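Local coordinates for glycosyl hydrolase family 2, TIM barrel domain protein (Parabacteroides merdae ATCC 43184, PDB 6DXU) that probably hydrolyses beta-glucuronides as a glycoside hydrolase family 2 beta-glucuronidase of a human gut bacterium, at residues C73-A76 against E77-V80; A79-P82 against D83-Y86. All coordinates share one frame; numbering follows the deposited sequence.

Both interactions are bends in one loop, between strands 66-68 and 90-97 of the family 2 sugar-binding domain, and they share Ala79 and Val80. Each is partly buried. Interaction 1 (73-76 with 77-80) is the inner of the two: a neutral amide meets a carboxylate there, around the buried Asn75. Interaction 2 (79-82 with 83-86) is buried at Ala79 and Tyr86 but reaches further out, where Asp83 and Val84 are exposed and carboxylates and backbone carbonyls dominate. One sodium ion ties them together, taking the carbonyl oxygen of Asp78 from the first and those of Asp81 and Val84 from the second. The Tyr86 side chain also packs on Asp78 and Asn75.

Interaction 1. Residues C73-A76 against E77-V80; sequences CFNA and EDAV. With NA (sodium ion), chain N.
Asn75 reaches over a tight bend to Asp78, its amide ND2 giving a hydrogen bond of 2.9 Å to Asp78 OD1. The bond is nearly straight (161°), lies in the plane of the amide, and arrives at the OD1 lone pair on the side of OD2; amide and carboxylate are almost coplanar, their planes 23° apart. Two torsions aim the groups at each other. Asn75 carries CG opposite its carbonyl carbon, while Asp78 tucks its carboxylate between its own backbone N and carbonyl carbon (chi1 72°), which folds it back over the bend so that OD1 also lies 3.2 Å from Asn75 CB. Further bonds fix both flat groups: Asn75 ND2 also donates to Tyr87 O and Asn75 OD1 accepts from Gly188 N, while Asp78 OD2 accepts from Tyr87 N.

Alongside this pair the backbone supplies a weak bond from Ala79 N to Asn75 O (3.4 Å), and Ala79 CB rests 3.5 Å from that same oxygen. Water 1 bridges the bend, donating to Phe74 O and accepting from Asp78 N, each at 2.9 Å. Asn75 sits in a type I beta turn from Cys73 to Ala76, where Cys73 SG accepts a hydrogen bond from Asn75 N. Asp78 O binds the sodium ion at 2.7 Å, so the bend that orients the carboxylate also presents a metal ligand. Glu77, its chain extended beyond CG, accepts a hydrogen bond at OE2 from Asn782 ND2.

The bend belongs to the loop joining strands 66-68 and 90-97 of the six-stranded antiparallel sheet; Ala79 and Val80 touch Ser597 of strand 596-597, and the Phe74 ring meets that of Tyr39 in strand 37-41.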
ATOM      1  N   CYS D  73     -28.120  10.160  15.826  1.00 17.60           N
ATOM      2  CA  CYS D  73     -26.788  10.389  16.370  1.00 18.45           C
ATOM      3  C   CYS D  73     -26.450   9.284  17.363  1.00 21.97           C
ATOM      4  O   CYS D  73     -27.294   8.917  18.199  1.00 17.64           O
ATOM      5  CB  CYS D  73     -26.713  11.772  17.034  1.00 16.97           C
ATOM      6  SG  CYS D  73     -25.099  12.130  17.747  1.00 18.83           S
ATOM      7  N   PHE D  74     -25.220   8.743  17.259  1.00 16.75           N
ATOM      8  CA  PHE D  74     -24.767   7.705  18.186  1.00 18.28           C
ATOM      9  C   PHE D  74     -24.964   8.118  19.635  1.00 21.15           C
ATOM     10  O   PHE D  74     -25.140   7.263  20.509  1.00 20.09           O
ATOM     11  CB  PHE D  74     -23.266   7.411  18.034  1.00 18.98           C
ATOM     12  CG  PHE D  74     -22.836   6.834  16.708  1.00 18.14           C
ATOM     13  CD1 PHE D  74     -23.745   6.440  15.747  1.00 17.92           C
ATOM     14  CD2 PHE D  74     -21.474   6.645  16.460  1.00 18.33           C
ATOM     15  CE1 PHE D  74     -23.306   5.894  14.543  1.00 18.78           C
ATOM     16  CE2 PHE D  74     -21.029   6.086  15.265  1.00 17.95           C
ATOM     17  CZ  PHE D  74     -21.948   5.713  14.309  1.00 17.41           C
ATOM     18  N   ASN D  75     -24.888   9.419  19.907  1.00 18.14           N
ATOM     19  CA  ASN D  75     -24.669   9.956  21.241  1.00 17.17           C
ATOM     20  C   ASN D  75     -25.891  10.681  21.786  1.00 18.15           C
ATOM     21  O   ASN D  75     -25.753  11.540  22.662  1.00 17.53           O
ATOM     22  CB  ASN D  75     -23.476  10.900  21.199  1.00 15.81           C
ATOM     23  CG  ASN D  75     -22.276  10.256  20.535  1.00 20.35           C
ATOM     24  OD1 ASN D  75     -21.901  10.605  19.410  1.00 15.67           O
ATOM     25  ND2 ASN D  75     -21.679   9.300  21.224  1.00 17.48           N
ATOM     26  N   ALA D  76     -27.077  10.350  21.271  1.00 16.12           N
ATOM     27  CA  ALA D  76     -28.300  11.037  21.689  1.00 20.04           C
ATOM     28  C   ALA D  76     -28.468  10.999  23.195  1.00 23.98           C
ATOM     29  O   ALA D  76     -28.971  11.958  23.795  1.00 24.65           O
ATOM     30  CB  ALA D  76     -29.511  10.407  21.004  1.00 18.82           C
ATOM     31  N   GLU D  77     -28.047   9.910  23.822  1.00 20.63           N
ATOM     32  CA  GLU D  77     -28.151   9.764  25.261  1.00 21.49           C
ATOM     33  C   GLU D  77     -26.813   9.790  25.982  1.00 22.15           C
ATOM     34  O   GLU D  77     -26.714  10.403  27.058  1.00 21.81           O
ATOM     35  CB  GLU D  77     -28.910   8.472  25.581  1.00 26.76           C
ATOM     36  CG  GLU D  77     -29.312   8.348  27.013  1.00 40.78           C
ATOM     37  CD  GLU D  77     -30.580   7.516  27.192  1.00 48.08           C
ATOM     38  OE1 GLU D  77     -30.979   6.807  26.236  1.00 53.62           O
ATOM     39  OE2 GLU D  77     -31.163   7.565  28.299  1.00 39.48           O
ATOM     40  N   ASP D  78     -25.765   9.156  25.437  1.00 19.32           N
ATOM     41  CA  ASP D  78     -24.569   8.983  26.250  1.00 18.06           C
ATOM     42  C   ASP D  78     -23.704  10.242  26.327  1.00 20.73           C
ATOM     43  O   ASP D  78     -22.804  10.296  27.174  1.00 22.76           O
ATOM     44  CB  ASP D  78     -23.744   7.768  25.769  1.00 17.50           C
ATOM     45  CG  ASP D  78     -23.019   7.982  24.423  1.00 24.32           C
ATOM     46  OD1 ASP D  78     -23.089   9.055  23.791  1.00 20.99           O
ATOM     47  OD2 ASP D  78     -22.333   7.025  24.002  1.00 19.20           O
ATOM     48  N   ALA D  79     -23.963  11.265  25.504  1.00 18.44           N
ATOM     49  CA  ALA D  79     -23.193  12.504  25.635  1.00 22.65           C
ATOM     50  C   ALA D  79     -23.456  13.177  26.978  1.00 21.30           C
ATOM     51  O   ALA D  79     -22.538  13.728  27.590  1.00 23.67           O
ATOM     52  CB  ALA D  79     -23.512  13.463  24.491  1.00 20.31           C
ATOM     53  N   VAL D  80     -24.699  13.137  27.458  1.00 18.93           N
ATOM     54  CA  VAL D  80     -25.039  13.776  28.728  1.00 20.35           C
ATOM     55  C   VAL D  80     -25.268  12.779  29.845  1.00 23.55           C
ATOM     56  O   VAL D  80     -25.390  13.200  31.008  1.00 25.32           O
ATOM     57  CB  VAL D  80     -26.267  14.706  28.592  1.00 20.82           C
ATOM     58  CG1 VAL D  80     -25.945  15.883  27.685  1.00 19.91           C
ATOM     59  CG2 VAL D  80     -27.490  13.945  28.073  1.00 18.65           C
TER
HETATM   60 NA    NA N 903     -21.309  11.409  29.186  1.00 22.11          NA
HETATM   61  O   HOH W   1     -26.366   7.516  23.103  1.00 20.06           O
HETATM   62  O   HOH W   2     -19.058  12.183  27.712  1.00 21.68           O

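Interaction 2. Residues A79-P82 against D83-Y86; sequences AVDP and DVNY. With NA (sodium ion), chain N.
Asp81 lays its side chain over Val84, OD1 and CB each 3.8 Å from Val84 CG2. Its CG stands opposite the backbone N (chi1 -173°), which brings OD1 to Asp83 N for a hydrogen bond of 3.0 Å. The donor comes to the side of OD1 facing away from OD2, 28° out of the carboxylate plane, at a fairly straight 162°. This bond closes an Asx turn over Asp81 to Asp83, laid on the first part of the type I beta turn from Asp81 to Val84. Where the two arms come back together, Tyr86 CB packs 3.8 Å from Ala79 CA, while the ring leads away and its OH accepts a hydrogen bond from Ile186 N.

The sodium ion is bound by Asp81 O at 2.8 Å and by Val84 O at 2.5 Å. Water 2, a further ligand of the ion, accepts a hydrogen bond from Tyr86 N. Asp81 OD1 and Asp83 OD2 are only 4.4 Å apart, but Arg790 forms salt bridges with both and Lys791 with Asp83 OD1. These cations probably offset the repulsion between the carboxylates, and the sodium ion, which also takes Asp78 O, probably holds the carbonyl oxygens close together.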
ATOM      1  N   ALA D  79     -23.963  11.265  25.504  1.00 18.44           N
ATOM      2  CA  ALA D  79     -23.193  12.504  25.635  1.00 22.65           C
ATOM      3  C   ALA D  79     -23.456  13.177  26.978  1.00 21.30           C
ATOM      4  O   ALA D  79     -22.538  13.728  27.590  1.00 23.67           O
ATOM      5  CB  ALA D  79     -23.512  13.463  24.491  1.00 20.31           C
ATOM      6  N   VAL D  80     -24.699  13.137  27.458  1.00 18.93           N
ATOM      7  CA  VAL D  80     -25.039  13.776  28.728  1.00 20.35           C
ATOM      8  C   VAL D  80     -25.268  12.779  29.845  1.00 23.55           C
ATOM      9  O   VAL D  80     -25.390  13.200  31.008  1.00 25.32           O
ATOM     10  CB  VAL D  80     -26.267  14.706  28.592  1.00 20.82           C
ATOM     11  CG1 VAL D  80     -25.945  15.883  27.685  1.00 19.91           C
ATOM     12  CG2 VAL D  80     -27.490  13.945  28.073  1.00 18.65           C
ATOM     13  N   ASP D  81     -25.297  11.485  29.554  1.00 22.81           N
ATOM     14  CA  ASP D  81     -25.399  10.512  30.630  1.00 22.96           C
ATOM     15  C   ASP D  81     -24.259  10.740  31.606  1.00 20.44           C
ATOM     16  O   ASP D  81     -23.088  10.755  31.197  1.00 21.67           O
ATOM     17  CB  ASP D  81     -25.360   9.075  30.119  1.00 21.11           C
ATOM     18  CG  ASP D  81     -25.645   8.070  31.237  1.00 27.50           C
ATOM     19  OD1 ASP D  81     -24.734   7.806  32.047  1.00 24.65           O
ATOM     20  OD2 ASP D  81     -26.807   7.620  31.350  1.00 39.90           O
ATOM     21  N   PRO D  82     -24.549  10.929  32.894  1.00 21.59           N
ATOM     22  CA  PRO D  82     -23.497  11.361  33.824  1.00 22.23           C
ATOM     23  C   PRO D  82     -22.462  10.294  34.154  1.00 22.00           C
ATOM     24  O   PRO D  82     -21.433  10.638  34.749  1.00 28.06           O
ATOM     25  CB  PRO D  82     -24.289  11.758  35.083  1.00 24.28           C
ATOM     26  CG  PRO D  82     -25.524  10.872  35.035  1.00 22.87           C
ATOM     27  CD  PRO D  82     -25.872  10.841  33.545  1.00 23.40           C
ATOM     28  N   ASP D  83     -22.670   9.027  33.791  1.00 21.05           N
ATOM     29  CA  ASP D  83     -21.814   7.950  34.288  1.00 23.47           C
ATOM     30  C   ASP D  83     -20.942   7.300  33.213  1.00 23.37           C
ATOM     31  O   ASP D  83     -20.253   6.315  33.503  1.00 26.58           O
ATOM     32  CB  ASP D  83     -22.672   6.881  34.965  1.00 24.61           C
ATOM     33  CG  ASP D  83     -23.433   7.432  36.168  1.00 30.98           C
ATOM     34  OD1 ASP D  83     -22.848   8.253  36.909  1.00 30.40           O
ATOM     35  OD2 ASP D  83     -24.605   7.054  36.361  1.00 31.26           O
ATOM     36  N   VAL D  84     -20.931   7.821  31.987  1.00 23.15           N
ATOM     37  CA  VAL D  84     -20.173   7.191  30.912  1.00 24.85           C
ATOM     38  C   VAL D  84     -19.479   8.255  30.072  1.00 25.82           C
ATOM     39  O   VAL D  84     -19.971   9.380  29.933  1.00 22.91           O
ATOM     40  CB  VAL D  84     -21.074   6.320  30.001  1.00 28.86           C
ATOM     41  CG1 VAL D  84     -21.674   5.150  30.782  1.00 29.07           C
ATOM     42  CG2 VAL D  84     -22.170   7.161  29.353  1.00 24.03           C
ATOM     43  N   ASN D  85     -18.330   7.875  29.503  1.00 20.89           N
ATOM     44  CA  ASN D  85     -17.704   8.634  28.423  1.00 20.05           C
ATOM     45  C   ASN D  85     -18.521   8.430  27.152  1.00 18.47           C
ATOM     46  O   ASN D  85     -18.848   7.289  26.801  1.00 21.40           O
ATOM     47  CB  ASN D  85     -16.271   8.130  28.160  1.00 20.20           C
ATOM     48  CG  ASN D  85     -15.408   8.057  29.405  1.00 27.31           C
ATOM     49  OD1 ASN D  85     -15.290   9.033  30.138  1.00 23.96           O
ATOM     50  ND2 ASN D  85     -14.749   6.896  29.621  1.00 27.42           N
ATOM     51  N   TYR D  86     -18.834   9.512  26.442  1.00 21.82           N
ATOM     52  CA  TYR D  86     -19.620   9.362  25.223  1.00 19.20           C
ATOM     53  C   TYR D  86     -18.878   8.510  24.195  1.00 17.18           C
ATOM     54  O   TYR D  86     -17.647   8.487  24.134  1.00 17.41           O
ATOM     55  CB  TYR D  86     -19.992  10.727  24.632  1.00 18.54           C
ATOM     56  CG  TYR D  86     -18.963  11.467  23.794  1.00 17.46           C
ATOM     57  CD1 TYR D  86     -17.795  11.984  24.355  1.00 17.11           C
ATOM     58  CD2 TYR D  86     -19.207  11.723  22.439  1.00 17.98           C
ATOM     59  CE1 TYR D  86     -16.859  12.695  23.557  1.00 19.72           C
ATOM     60  CE2 TYR D  86     -18.309  12.439  21.656  1.00 17.65           C
ATOM     61  CZ  TYR D  86     -17.140  12.932  22.215  1.00 19.87           C
ATOM     62  OH  TYR D  86     -16.263  13.648  21.416  1.00 18.97           O
TER
HETATM   63 NA    NA N 903     -21.309  11.409  29.186  1.00 22.11          NA
HETATM   64  O   HOH W   2     -19.058  12.183  27.712  1.00 21.68           O